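Long-range contacts in heparin binding protein (PDB 1A7S), which binds heparin, kills many Gram-negative bacteria and attracts monocytes and fibroblasts, as a neutrophil granule homolog of the serine proteases: residues M76-Y81 / D89-Q94; V159-L164 / D201-V206; S67-S72 / E98-S103. All coordinates share one frame; numbering follows the deposited sequence.

Interaction 1: residues M76-Y81 / D89-Q94. With EOH (ethanol), chain Q.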
ATOM      1  N   MET A  76     -12.397  -0.196  10.568  1.00 10.67           N
ATOM      2  CA  MET A  76     -11.150  -0.872  10.163  1.00 10.65           C
ATOM      3  C   MET A  76     -11.323  -2.356  10.414  1.00 10.32           C
ATOM      4  O   MET A  76     -11.887  -2.743  11.433  1.00 12.17           O
ATOM      5  CB  MET A  76     -10.008  -0.365  11.129  1.00 13.71           C
ATOM      6  CG  MET A  76      -9.735   1.169  10.888  1.00 16.65           C
ATOM      7  SD  MET A  76      -8.172   1.599  11.626  1.00 41.53           S
ATOM      8  CE  MET A  76      -9.137   3.765  12.368  0.50 45.15           C
ATOM      9  N   SER A  77     -10.748  -3.146   9.498  1.00  8.82           N
ATOM     10  CA  SER A  77     -10.888  -4.590   9.624  1.00  9.78           C
ATOM     11  C   SER A  77      -9.477  -5.224   9.402  1.00  8.45           C
ATOM     12  O   SER A  77      -8.783  -4.828   8.482  1.00  8.70           O
ATOM     13  CB  SER A  77     -11.798  -5.141   8.507  1.00  9.97           C
ATOM     14  OG  SER A  77     -13.114  -4.575   8.632  1.00 12.27           O
ATOM     15  N   GLU A  78      -9.174  -6.195  10.226  1.00 11.18           N
ATOM     16  CA  GLU A  78      -7.957  -7.018  10.089  1.00 12.05           C
ATOM     17  C   GLU A  78      -8.284  -8.475  10.378  1.00 12.54           C
ATOM     18  O   GLU A  78      -9.356  -8.769  10.902  1.00 15.13           O
ATOM     19  CB  GLU A  78      -6.852  -6.504  10.969  1.00 15.87           C
ATOM     20  CG  GLU A  78      -7.211  -6.262  12.408  1.00 20.99           C
ATOM     21  CD  GLU A  78      -7.138  -7.469  13.303  1.00 24.59           C
ATOM     22  OE1 GLU A  78      -6.248  -8.348  13.194  1.00 30.29           O
ATOM     23  OE2 GLU A  78      -8.062  -7.616  14.120  1.00 32.94           O
ATOM     24  N   ASN A  79      -7.398  -9.362   9.980  1.00 13.57           N
ATOM     25  CA  ASN A  79      -7.536 -10.784  10.036  1.00 15.54           C
ATOM     26  C   ASN A  79      -6.369 -11.424  10.760  1.00 15.38           C
ATOM     27  O   ASN A  79      -5.465 -11.941  10.147  1.00 17.28           O
ATOM     28  CB  ASN A  79      -7.647 -11.339   8.578  1.00 15.54           C
ATOM     29  CG  ASN A  79      -7.953 -12.831   8.573  1.00 18.58           C
ATOM     30  OD1 ASN A  79      -8.518 -13.385   9.542  1.00 27.53           O
ATOM     31  ND2 ASN A  79      -7.550 -13.467   7.503  1.00 28.57           N
ATOM     32  N   GLY A  80      -6.377 -11.330  12.091  1.00 16.16           N
ATOM     33  CA  GLY A  80      -5.321 -11.904  12.878  1.00 18.31           C
ATOM     34  C   GLY A  80      -3.956 -11.265  12.724  1.00 16.11           C
ATOM     35  O   GLY A  80      -2.905 -11.951  12.778  1.00 16.41           O
ATOM     36  N   TYR A  81      -3.845  -9.945  12.636  1.00 15.40           N
ATOM     37  CA  TYR A  81      -2.530  -9.317  12.581  1.00 13.07           C
ATOM     38  C   TYR A  81      -1.746  -9.615  13.872  1.00 13.28           C
ATOM     39  O   TYR A  81      -2.268  -9.451  14.981  1.00 15.73           O
ATOM     40  CB  TYR A  81      -2.819  -7.762  12.564  1.00 14.48           C
ATOM     41  CG  TYR A  81      -1.482  -7.002  12.599  1.00 13.01           C
ATOM     42  CD1 TYR A  81      -0.442  -7.341  11.756  1.00 14.17           C
ATOM     43  CD2 TYR A  81      -1.295  -5.956  13.448  1.00 15.47           C
ATOM     44  CE1 TYR A  81       0.747  -6.615  11.807  1.00 14.85           C
ATOM     45  CE2 TYR A  81      -0.120  -5.221  13.512  1.00 15.95           C
ATOM     46  CZ  TYR A  81       0.929  -5.599  12.667  1.00 17.37           C
ATOM     47  OH  TYR A  81       2.116  -4.861  12.715  1.00 22.86           O
ATOM     48  N   ASP A  89      -0.208  -8.718   8.013  1.00 10.24           N
ATOM     49  CA  ASP A  89      -0.099  -7.262   8.063  1.00  8.87           C
ATOM     50  C   ASP A  89      -0.950  -6.615   6.995  1.00  8.17           C
ATOM     51  O   ASP A  89      -0.495  -6.197   5.947  1.00  9.26           O
ATOM     52  CB  ASP A  89       1.355  -6.831   7.975  1.00  9.80           C
ATOM     53  CG  ASP A  89       1.513  -5.329   8.278  1.00 10.05           C
ATOM     54  OD1 ASP A  89       0.479  -4.719   8.645  1.00  8.92           O
ATOM     55  OD2 ASP A  89       2.632  -4.843   8.195  1.00  9.43           O
ATOM     56  N   LEU A  90      -2.241  -6.524   7.298  1.00  8.78           N
ATOM     57  CA  LEU A  90      -3.248  -6.177   6.313  1.00  9.12           C
ATOM     58  C   LEU A  90      -4.435  -5.533   7.055  1.00  8.60           C
ATOM     59  O   LEU A  90      -4.933  -6.049   8.045  1.00 10.64           O
ATOM     60  CB  LEU A  90      -3.686  -7.367   5.539  1.00 11.56           C
ATOM     61  CG  LEU A  90      -4.857  -7.160   4.496  1.00 14.64           C
ATOM     62  CD1 LEU A  90      -4.310  -6.384   3.420  1.00 16.98           C
ATOM     63  CD2 LEU A  90      -5.363  -8.547   4.074  1.00 17.96           C
ATOM     64  N   MET A  91      -4.853  -4.371   6.554  1.00  8.58           N
ATOM     65  CA  MET A  91      -5.972  -3.661   7.147  1.00  9.10           C
ATOM     66  C   MET A  91      -6.833  -3.106   6.050  1.00  7.94           C
ATOM     67  O   MET A  91      -6.270  -2.547   5.093  1.00  9.25           O
ATOM     68  CB  MET A  91      -5.476  -2.570   8.086  1.00 10.56           C
ATOM     69  CG  MET A  91      -6.665  -1.873   8.804  1.00 12.37           C
ATOM     70  SD  MET A  91      -6.230  -1.060  10.202  0.50 14.12           S
ATOM     71  CE  MET A  91      -5.661  -2.270  11.372  0.50 14.40           C
ATOM     72  N   LEU A  92      -8.127  -3.199   6.179  1.00  7.59           N
ATOM     73  CA  LEU A  92      -9.064  -2.568   5.275  1.00  6.98           C
ATOM     74  C   LEU A  92      -9.730  -1.405   6.008  1.00  7.44           C
ATOM     75  O   LEU A  92     -10.246  -1.582   7.102  1.00  8.64           O
ATOM     76  CB  LEU A  92     -10.130  -3.581   4.794  1.00  8.74           C
ATOM     77  CG  LEU A  92      -9.544  -4.789   4.074  1.00 13.34           C
ATOM     78  CD1 LEU A  92     -10.712  -5.627   3.467  1.00 18.01           C
ATOM     79  CD2 LEU A  92      -8.551  -4.484   3.019  1.00 13.08           C
ATOM     80  N   LEU A  93      -9.726  -0.283   5.319  1.00  7.60           N
ATOM     81  CA  LEU A  93     -10.335   0.957   5.849  1.00  8.27           C
ATOM     82  C   LEU A  93     -11.619   1.197   5.038  1.00  8.32           C
ATOM     83  O   LEU A  93     -11.589   1.365   3.844  1.00  8.95           O
ATOM     84  CB  LEU A  93      -9.374   2.114   5.628  1.00  8.50           C
ATOM     85  CG  LEU A  93      -7.940   2.002   6.128  1.00  9.40           C
ATOM     86  CD1 LEU A  93      -7.117   3.216   5.802  1.00  9.95           C
ATOM     87  CD2 LEU A  93      -7.906   1.670   7.600  1.00 11.22           C
ATOM     88  N   GLN A  94     -12.724   1.207   5.786  1.00  8.46           N
ATOM     89  CA  GLN A  94     -14.012   1.557   5.130  1.00  8.74           C
ATOM     90  C   GLN A  94     -14.075   3.090   5.112  1.00  8.71           C
ATOM     91  O   GLN A  94     -13.993   3.698   6.205  1.00 10.14           O
ATOM     92  CB  GLN A  94     -15.180   0.971   5.851  1.00 10.91           C
ATOM     93  CG  GLN A  94     -16.511   1.268   5.189  1.00 12.70           C
ATOM     94  CD  GLN A  94     -17.699   0.595   5.747  1.00 15.37           C
ATOM     95  OE1 GLN A  94     -17.592  -0.590   6.159  1.00 15.10           O
ATOM     96  NE2 GLN A  94     -18.854   1.231   5.603  1.00 19.36           N
TER
HETATM   97  C1  EOH Q 429     -21.937   1.402   4.781  1.00 50.19           C
HETATM   98  C2  EOH Q 429     -22.878   0.762   3.758  1.00 49.90           C
HETATM   99  O   EOH Q 429     -21.657   0.482   5.874  1.00 42.02           O
HETATM  100  O   HOH W   1     -13.178  -2.273   7.187  1.00 15.50           O
HETATM  101  O   HOH W   2      -4.908  -8.685   8.859  1.00 15.50           O
HETATM  102  O   HOH W   3       4.060  -6.065  10.867  1.00 35.29           O
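Asp89 lies alongside the Tyr81 ring. Its OD1 is 3.7 Å from Tyr81 CE1, and the carboxylate and ring planes are 30° apart. With chi1 at 176° the Tyr81 ring swings away from its own N and lies along Asp89. Tyr81 N gives a hydrogen bond to Glu78 OE1, 2.9 Å, within the same segment. Asp89 OD2 has its main partner outside, Ser190. A water links the two backbones, donating to Leu90 O and accepting from Asn79 N. Leu90 O also lies 3.5 Å from Glu78 CB. Met91 CA makes a CH...O contact with Ser77 O. Leu92 and Ser77 form a hydrogen-bonded antiparallel pair. Leu92 N gives to Ser77 O at 2.9 Å, and Ser77 N gives to Leu92 O at 2.9 Å. Leu92 O also takes a bond from a water that meets Ser77 OG. Leu93 and Met76 are the next, non-hydrogen-bonded pair. Met76 has two conformers, so the contact of its side chain with Leu93 is less certain. Gln94 NE2 gives a hydrogen bond to an ethanol oxygen at 2.9 Å, probably from the crystallisation liquor. This is a beta hairpin of the first barrel of the chymotrypsin fold. Its loop end carries Asp89, at the place of the family's triad aspartate.

Interaction 2: residues V159-L164 / D201-V206; sequences VCTGVL and DFFTRV
Cys160 SG sits over one face of the Phe202 ring, 3.7 Å from the ring centroid and displaced toward the CD2-CE2 rim. This is a sulfur-aromatic contact, and SG is also bonded to Cys154 in a disulfide. The Phe203 ring, on the other side of the sheet, is met at its edge instead. Val159 O lies in its plane, and Thr161 OG1 comes within 3.3 Å of Phe203 CE1. Thr161 OG1 stands between its backbone N and carbonyl carbon (chi1 65°), which turns it to the ring edge and to a water. That water gives only a weak bond to Asp201 OD2, whose main partner is Ile170 N. A bend at chi3 (-74°) folds the Arg205 guanidinium over Val159 CG2, which lies 3.5 Å from Arg205 CZ; NE bonds to Asn158 O. Four backbone bonds, two Val159-Phe203 and two Thr161-Asp201, set the antiparallel register, with Cys160 and Phe202 the non-hydrogen-bonded pair between. The strands, 158-162 and 201-205, are neighbours in the second barrel of the chymotrypsin fold. The two oxygens probably favour the slightly positive C-H edge of Phe203, and the disulfide should limit how far SG can move from the Phe202 face.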
ATOM      1  N   VAL A 159       5.234 -11.753   0.134  1.00  9.51           N
ATOM      2  CA  VAL A 159       5.866 -11.715  -1.168  1.00 10.01           C
ATOM      3  C   VAL A 159       7.050 -10.714  -0.999  1.00  8.59           C
ATOM      4  O   VAL A 159       6.867  -9.654  -0.422  1.00  9.72           O
ATOM      5  CB  VAL A 159       4.929 -11.139  -2.271  1.00 12.40           C
ATOM      6  CG1 VAL A 159       5.713 -11.010  -3.589  1.00 15.95           C
ATOM      7  CG2 VAL A 159       3.743 -12.025  -2.466  1.00 14.12           C
ATOM      8  N   CYS A 160       8.242 -11.172  -1.334  1.00  9.46           N
ATOM      9  CA  CYS A 160       9.450 -10.388  -1.140  1.00  9.52           C
ATOM     10  C   CYS A 160      10.029  -9.959  -2.475  1.00  8.84           C
ATOM     11  O   CYS A 160       9.919 -10.662  -3.465  1.00 10.42           O
ATOM     12  CB  CYS A 160      10.498 -11.162  -0.375  1.00 10.06           C
ATOM     13  SG  CYS A 160      10.009 -11.616   1.265  1.00 12.40           S
ATOM     14  N   THR A 161      10.641  -8.740  -2.442  1.00  9.24           N
ATOM     15  CA  THR A 161      11.206  -8.186  -3.650  1.00  9.54           C
ATOM     16  C   THR A 161      12.563  -7.607  -3.419  1.00  9.13           C
ATOM     17  O   THR A 161      12.968  -7.304  -2.286  1.00 10.03           O
ATOM     18  CB  THR A 161      10.304  -7.093  -4.258  1.00  9.55           C
ATOM     19  OG1 THR A 161      10.245  -5.970  -3.356  1.00 10.60           O
ATOM     20  CG2 THR A 161       8.905  -7.570  -4.473  1.00 11.15           C
ATOM     21  N   GLY A 162      13.294  -7.479  -4.517  1.00 10.14           N
ATOM     22  CA  GLY A 162      14.590  -6.830  -4.495  1.00 10.23           C
ATOM     23  C   GLY A 162      14.799  -6.067  -5.791  1.00 10.52           C
ATOM     24  O   GLY A 162      14.001  -6.143  -6.752  1.00 10.81           O
ATOM     25  N   VAL A 163      15.899  -5.360  -5.852  1.00 10.78           N
ATOM     26  CA  VAL A 163      16.322  -4.599  -7.000  1.00 12.74           C
ATOM     27  C   VAL A 163      17.786  -4.972  -7.344  1.00 12.34           C
ATOM     28  O   VAL A 163      18.484  -5.604  -6.564  1.00 13.23           O
ATOM     29  CB  VAL A 163      16.246  -3.076  -6.758  1.00 11.68           C
ATOM     30  CG1 VAL A 163      14.799  -2.690  -6.456  1.00 14.36           C
ATOM     31  CG2 VAL A 163      17.138  -2.680  -5.567  1.00 12.47           C
ATOM     32  N   LEU A 164      18.156  -4.628  -8.542  1.00 13.10           N
ATOM     33  CA  LEU A 164      19.533  -4.923  -9.010  1.00 14.88           C
ATOM     34  C   LEU A 164      20.484  -3.818  -8.578  1.00 16.30           C
ATOM     35  O   LEU A 164      21.703  -4.067  -8.605  1.00 23.12           O
ATOM     36  CB  LEU A 164      19.521  -4.965 -10.551  1.00 17.76           C
ATOM     37  CG  LEU A 164      18.824  -6.138 -11.176  1.00 19.61           C
ATOM     38  CD1 LEU A 164      18.901  -6.080 -12.682  1.00 20.81           C
ATOM     39  CD2 LEU A 164      19.382  -7.489 -10.636  1.00 24.35           C
ATOM     40  N   ASP A 201      12.542  -6.401   0.393  1.00  9.64           N
ATOM     41  CA  ASP A 201      11.334  -5.756   0.953  1.00  8.46           C
ATOM     42  C   ASP A 201      10.310  -6.880   1.174  1.00  8.09           C
ATOM     43  O   ASP A 201      10.154  -7.751   0.323  1.00  9.60           O
ATOM     44  CB  ASP A 201      10.780  -4.737  -0.035  1.00  9.92           C
ATOM     45  CG  ASP A 201      11.597  -3.443  -0.024  1.00 11.11           C
ATOM     46  OD1 ASP A 201      12.322  -3.233   0.978  1.00 13.87           O
ATOM     47  OD2 ASP A 201      11.347  -2.635  -0.948  1.00 11.88           O
ATOM     48  N   PHE A 202       9.600  -6.781   2.306  1.00  7.47           N
ATOM     49  CA  PHE A 202       8.564  -7.729   2.613  1.00  7.70           C
ATOM     50  C   PHE A 202       7.186  -7.065   2.472  1.00  7.55           C
ATOM     51  O   PHE A 202       6.897  -6.084   3.159  1.00  8.00           O
ATOM     52  CB  PHE A 202       8.726  -8.230   4.078  1.00  8.86           C
ATOM     53  CG  PHE A 202       9.892  -9.140   4.254  1.00 10.68           C
ATOM     54  CD1 PHE A 202      11.181  -8.634   4.240  1.00 14.51           C
ATOM     55  CD2 PHE A 202       9.733 -10.497   4.416  1.00 10.45           C
ATOM     56  CE1 PHE A 202      12.264  -9.419   4.469  1.00 17.42           C
ATOM     57  CE2 PHE A 202      10.800 -11.309   4.656  1.00 12.61           C
ATOM     58  CZ  PHE A 202      12.071 -10.813   4.659  1.00 15.72           C
ATOM     59  N   PHE A 203       6.349  -7.696   1.636  1.00  7.89           N
ATOM     60  CA  PHE A 203       4.990  -7.277   1.412  1.00  7.44           C
ATOM     61  C   PHE A 203       4.048  -8.382   1.881  1.00  7.50           C
ATOM     62  O   PHE A 203       4.319  -9.564   1.684  1.00  9.23           O
ATOM     63  CB  PHE A 203       4.746  -7.065  -0.120  1.00  8.00           C
ATOM     64  CG  PHE A 203       5.537  -5.939  -0.700  1.00  7.82           C
ATOM     65  CD1 PHE A 203       6.802  -6.095  -1.154  1.00  8.52           C
ATOM     66  CD2 PHE A 203       4.943  -4.699  -0.843  1.00  7.98           C
ATOM     67  CE1 PHE A 203       7.548  -5.085  -1.687  1.00 10.01           C
ATOM     68  CE2 PHE A 203       5.644  -3.646  -1.413  1.00  9.62           C
ATOM     69  CZ  PHE A 203       6.963  -3.824  -1.785  1.00  9.51           C
ATOM     70  N   THR A 204       2.959  -8.023   2.507  1.00  7.89           N
ATOM     71  CA  THR A 204       1.926  -9.025   2.842  1.00  7.81           C
ATOM     72  C   THR A 204       1.423  -9.647   1.578  1.00  7.39           C
ATOM     73  O   THR A 204       1.158  -8.932   0.599  1.00  8.03           O
ATOM     74  CB  THR A 204       0.787  -8.286   3.577  1.00  9.99           C
ATOM     75  OG1 THR A 204       1.412  -7.588   4.630  1.00 12.65           O
ATOM     76  CG2 THR A 204      -0.293  -9.287   4.054  1.00 11.93           C
ATOM     77  N   ARG A 205       1.318 -10.968   1.542  1.00  7.29           N
ATOM     78  CA  ARG A 205       0.882 -11.692   0.367  1.00  7.67           C
ATOM     79  C   ARG A 205      -0.638 -11.617   0.237  1.00  7.11           C
ATOM     80  O   ARG A 205      -1.366 -12.394   0.827  1.00  8.58           O
ATOM     81  CB  ARG A 205       1.372 -13.126   0.446  1.00  8.95           C
ATOM     82  CG  ARG A 205       1.089 -13.919  -0.849  1.00 11.08           C
ATOM     83  CD  ARG A 205       1.625 -15.390  -0.771  1.00 16.12           C
ATOM     84  NE  ARG A 205       3.099 -15.360  -0.882  1.00 15.76           N
ATOM     85  CZ  ARG A 205       3.793 -15.511  -2.002  1.00 15.97           C
ATOM     86  NH1 ARG A 205       3.155 -15.489  -3.196  1.00 21.56           N
ATOM     87  NH2 ARG A 205       5.085 -15.615  -1.981  1.00 18.20           N
ATOM     88  N   VAL A 206      -1.102 -10.681  -0.549  1.00  7.32           N
ATOM     89  CA  VAL A 206      -2.513 -10.352  -0.694  1.00  7.66           C
ATOM     90  C   VAL A 206      -3.343 -11.554  -1.073  1.00  7.22           C
ATOM     91  O   VAL A 206      -4.468 -11.742  -0.573  1.00  7.98           O
ATOM     92  CB  VAL A 206      -2.735  -9.188  -1.633  1.00  7.30           C
ATOM     93  CG1 VAL A 206      -4.223  -8.922  -1.893  1.00  8.20           C
ATOM     94  CG2 VAL A 206      -2.135  -7.900  -1.085  1.00  8.17           C
TER
HETATM   95  O   HOH W   4      12.303  -4.117  -3.273  1.00 10.97           O

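Interaction 3: residues S67-S72 / E98-S103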
ATOM      1  N   SER A  67      -8.669  17.380  -8.150  1.00 11.28           N
ATOM      2  CA  SER A  67      -8.203  16.008  -8.311  1.00 10.31           C
ATOM      3  C   SER A  67      -8.478  15.140  -7.064  1.00 10.03           C
ATOM      4  O   SER A  67      -8.689  13.935  -7.193  1.00 10.82           O
ATOM      5  CB  SER A  67      -6.691  16.023  -8.565  1.00 11.73           C
ATOM      6  OG  SER A  67      -6.193  14.747  -8.848  0.50  8.65           O
ATOM      7  N   ARG A  68      -8.355  15.708  -5.895  1.00 10.87           N
ATOM      8  CA  ARG A  68      -8.438  14.975  -4.656  1.00  9.93           C
ATOM      9  C   ARG A  68      -9.841  14.659  -4.201  1.00 10.34           C
ATOM     10  O   ARG A  68     -10.781  15.386  -4.434  1.00 12.11           O
ATOM     11  CB  ARG A  68      -7.720  15.707  -3.543  1.00 10.25           C
ATOM     12  CG  ARG A  68      -6.190  15.686  -3.680  1.00 10.13           C
ATOM     13  CD  ARG A  68      -5.596  16.408  -2.495  1.00 10.03           C
ATOM     14  NE  ARG A  68      -4.145  16.452  -2.595  1.00  8.81           N
ATOM     15  CZ  ARG A  68      -3.336  16.617  -1.519  1.00  9.12           C
ATOM     16  NH1 ARG A  68      -3.764  16.696  -0.280  1.00  9.99           N
ATOM     17  NH2 ARG A  68      -2.023  16.636  -1.740  1.00 10.30           N
ATOM     18  N   GLN A  69      -9.924  13.557  -3.438  1.00 10.12           N
ATOM     19  CA  GLN A  69     -11.043  13.190  -2.674  1.00 10.16           C
ATOM     20  C   GLN A  69     -10.569  12.783  -1.290  1.00  9.91           C
ATOM     21  O   GLN A  69      -9.644  11.960  -1.185  1.00 11.09           O
ATOM     22  CB  GLN A  69     -11.908  12.108  -3.256  1.00 10.80           C
ATOM     23  CG  GLN A  69     -12.472  12.469  -4.662  1.00 12.33           C
ATOM     24  CD  GLN A  69     -13.137  11.234  -5.290  1.00 12.78           C
ATOM     25  OE1 GLN A  69     -14.003  10.603  -4.634  1.00 13.26           O
ATOM     26  NE2 GLN A  69     -12.712  10.880  -6.476  1.00 12.31           N
ATOM     27  N   THR A  70     -11.129  13.306  -0.251  1.00 11.12           N
ATOM     28  CA  THR A  70     -10.768  13.063   1.118  1.00 10.84           C
ATOM     29  C   THR A  70     -11.843  12.365   1.909  1.00 10.77           C
ATOM     30  O   THR A  70     -13.030  12.689   1.730  1.00 12.55           O
ATOM     31  CB  THR A  70     -10.253  14.301   1.855  1.00 13.21           C
ATOM     32  OG1 THR A  70      -9.183  14.908   1.067  1.00 17.60           O
ATOM     33  CG2 THR A  70      -9.773  14.055   3.225  1.00 18.67           C
ATOM     34  N   PHE A  71     -11.463  11.456   2.776  1.00 10.20           N
ATOM     35  CA  PHE A  71     -12.379  10.644   3.555  1.00 10.12           C
ATOM     36  C   PHE A  71     -11.955  10.427   4.983  1.00 11.69           C
ATOM     37  O   PHE A  71     -10.784  10.388   5.323  1.00 11.52           O
ATOM     38  CB  PHE A  71     -12.469   9.195   2.937  1.00 10.35           C
ATOM     39  CG  PHE A  71     -12.763   9.202   1.452  1.00  9.72           C
ATOM     40  CD1 PHE A  71     -11.779   9.404   0.511  1.00  9.28           C
ATOM     41  CD2 PHE A  71     -14.073   9.032   0.980  1.00  9.96           C
ATOM     42  CE1 PHE A  71     -12.045   9.525  -0.852  1.00 10.08           C
ATOM     43  CE2 PHE A  71     -14.346   9.077  -0.375  1.00 10.39           C
ATOM     44  CZ  PHE A  71     -13.342   9.350  -1.293  1.00  9.63           C
ATOM     45  N   SER A  72     -13.034  10.275   5.807  1.00 11.77           N
ATOM     46  CA  SER A  72     -12.784   9.784   7.156  1.00 12.20           C
ATOM     47  C   SER A  72     -12.933   8.243   7.082  1.00 10.30           C
ATOM     48  O   SER A  72     -13.472   7.694   6.103  1.00 11.02           O
ATOM     49  CB  SER A  72     -13.802  10.315   8.179  1.00 14.19           C
ATOM     50  OG  SER A  72     -13.777  11.750   8.259  0.50 12.33           O
ATOM     51  N   GLU A  98     -18.752   6.282  -0.756  1.00 12.91           N
ATOM     52  CA  GLU A  98     -18.093   5.783  -1.937  1.00 12.44           C
ATOM     53  C   GLU A  98     -17.260   6.867  -2.605  1.00 11.54           C
ATOM     54  O   GLU A  98     -17.710   7.982  -2.818  1.00 15.27           O
ATOM     55  CB  GLU A  98     -19.128   5.288  -2.996  1.00 14.70           C
ATOM     56  CG  GLU A  98     -19.734   3.971  -2.490  1.00 19.18           C
ATOM     57  CD  GLU A  98     -20.591   3.228  -3.452  1.00 23.08           C
ATOM     58  OE1 GLU A  98     -20.759   3.650  -4.607  1.00 29.58           O
ATOM     59  OE2 GLU A  98     -21.178   2.197  -3.038  1.00 31.52           O
ATOM     60  N   ALA A  99     -16.051   6.491  -2.997  1.00 10.02           N
ATOM     61  CA  ALA A  99     -15.227   7.365  -3.789  1.00 10.42           C
ATOM     62  C   ALA A  99     -15.800   7.444  -5.216  1.00 10.39           C
ATOM     63  O   ALA A  99     -16.393   6.504  -5.717  1.00 12.76           O
ATOM     64  CB  ALA A  99     -13.829   6.749  -3.899  1.00 10.71           C
ATOM     65  N   ASN A 100     -15.614   8.609  -5.812  1.00 12.24           N
ATOM     66  CA  ASN A 100     -16.001   8.748  -7.205  1.00 13.74           C
ATOM     67  C   ASN A 100     -14.849   8.232  -8.078  1.00 12.76           C
ATOM     68  O   ASN A 100     -13.684   8.561  -7.810  1.00 13.43           O
ATOM     69  CB  ASN A 100     -16.227  10.223  -7.587  1.00 17.46           C
ATOM     70  CG  ASN A 100     -17.563  10.749  -7.321  1.00 25.01           C
ATOM     71  OD1 ASN A 100     -18.513   9.944  -7.068  1.00 29.34           O
ATOM     72  ND2 ASN A 100     -17.740  12.067  -7.382  1.00 34.85           N
ATOM     73  N   LEU A 101     -15.172   7.518  -9.115  1.00 12.42           N
ATOM     74  CA  LEU A 101     -14.094   7.016 -10.030  1.00 12.64           C
ATOM     75  C   LEU A 101     -13.891   8.108 -11.062  1.00 12.45           C
ATOM     76  O   LEU A 101     -14.767   8.451 -11.821  1.00 16.04           O
ATOM     77  CB  LEU A 101     -14.464   5.668 -10.627  1.00 14.04           C
ATOM     78  CG  LEU A 101     -14.832   4.614  -9.524  1.00 15.66           C
ATOM     79  CD1 LEU A 101     -15.259   3.342 -10.166  1.00 19.83           C
ATOM     80  CD2 LEU A 101     -13.647   4.462  -8.565  1.00 18.31           C
ATOM     81  N   THR A 102     -12.679   8.647 -11.120  1.00 11.86           N
ATOM     82  CA  THR A 102     -12.317   9.737 -11.988  1.00 11.86           C
ATOM     83  C   THR A 102     -10.989   9.399 -12.640  1.00 12.34           C
ATOM     84  O   THR A 102     -10.386   8.392 -12.360  1.00 12.26           O
ATOM     85  CB  THR A 102     -12.158  11.057 -11.193  1.00 13.26           C
ATOM     86  OG1 THR A 102     -11.012  10.878 -10.342  1.00 12.00           O
ATOM     87  CG2 THR A 102     -13.341  11.312 -10.285  1.00 15.00           C
ATOM     88  N   SER A 103     -10.524  10.338 -13.486  1.00 13.40           N
ATOM     89  CA  SER A 103      -9.206  10.067 -14.102  1.00 13.88           C
ATOM     90  C   SER A 103      -8.110  10.045 -13.050  1.00 10.95           C
ATOM     91  O   SER A 103      -7.025   9.476 -13.314  1.00 12.61           O
ATOM     92  CB  SER A 103      -8.986  11.177 -15.152  1.00 16.12           C
ATOM     93  OG  SER A 103      -8.983  12.436 -14.517  1.00 18.33           O
TER
HETATM   94  O   HOH W   5     -10.964  12.631  -8.208  1.00 11.84           O
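Gln69 NE2 gives a hydrogen bond to Asn100 O at 2.8 Å and another to a bridging water at 3.0 Å. The first is almost straight, 176° at the hydrogen. Asn100 O lies in the amide plane of Gln69, while the donor is tilted 20° from the Asn100 carbonyl plane. The other end of the same amide is used as well. Gln69 OE1 accepts from Asn100 N at 2.8 Å, in the plane of its own carbonyl and on a lone pair. One side-chain amide therefore pairs with both backbone polar groups of one residue. Gln69 CG is anti to its carbonyl carbon (chi1 -58°), and the chain beyond is extended, which lets the amide span the gap from the strand to the loop. The bridging water also donates to Ser67 O and meets Thr102 OG1 at 2.8 Å. Thr102 OG1 has a further partner in Ser104 N. Thr102 CG2 lies 3.9 Å from Gln69 NE2. Beside the polar pair, the Phe71 ring packs obliquely on Ala99, with CZ 3.7 Å from Ala99 CB. Leu55 of strand 51-55 touches both Phe71 and Ala99. The contact thus fastens the start of strand 69-77, in the first barrel, to the long segment that follows strand 91-95 toward the second. Asn100 is a partial N-glycosylation site, without its sugar here. The bonds of Gln69 go to the backbone of Asn100, so this grip does not use the side-chain amide that would carry the glycan. The two paired bonds should fix the rotation of the Gln69 amide, as each end has a partner of the matching kind.

How the interactions relate
Interactions 1 and 3 share strand 69-77, near its two ends, and their centres are 21 Å apart. Interaction 1 is nested inside the loop that interaction 3 closes. Both reach the first barrel, interaction 3 through strand 69-77 alone. Interaction 2 belongs to the second sheet. It touches interaction 1 through Asp89 O and Thr204 OG1, 2.7 Å apart and probably hydrogen-bonded, although the two centres are 19 Å apart. This joint lies at the cleft between the barrels, where active relatives hold their catalytic triad. Here Asp89 meets Ser41 where they carry histidine, consistent with a serine protease homolog. Interactions 2 and 3 lie on opposite sides of the chain's centre, with nearest atoms about 18 Å apart.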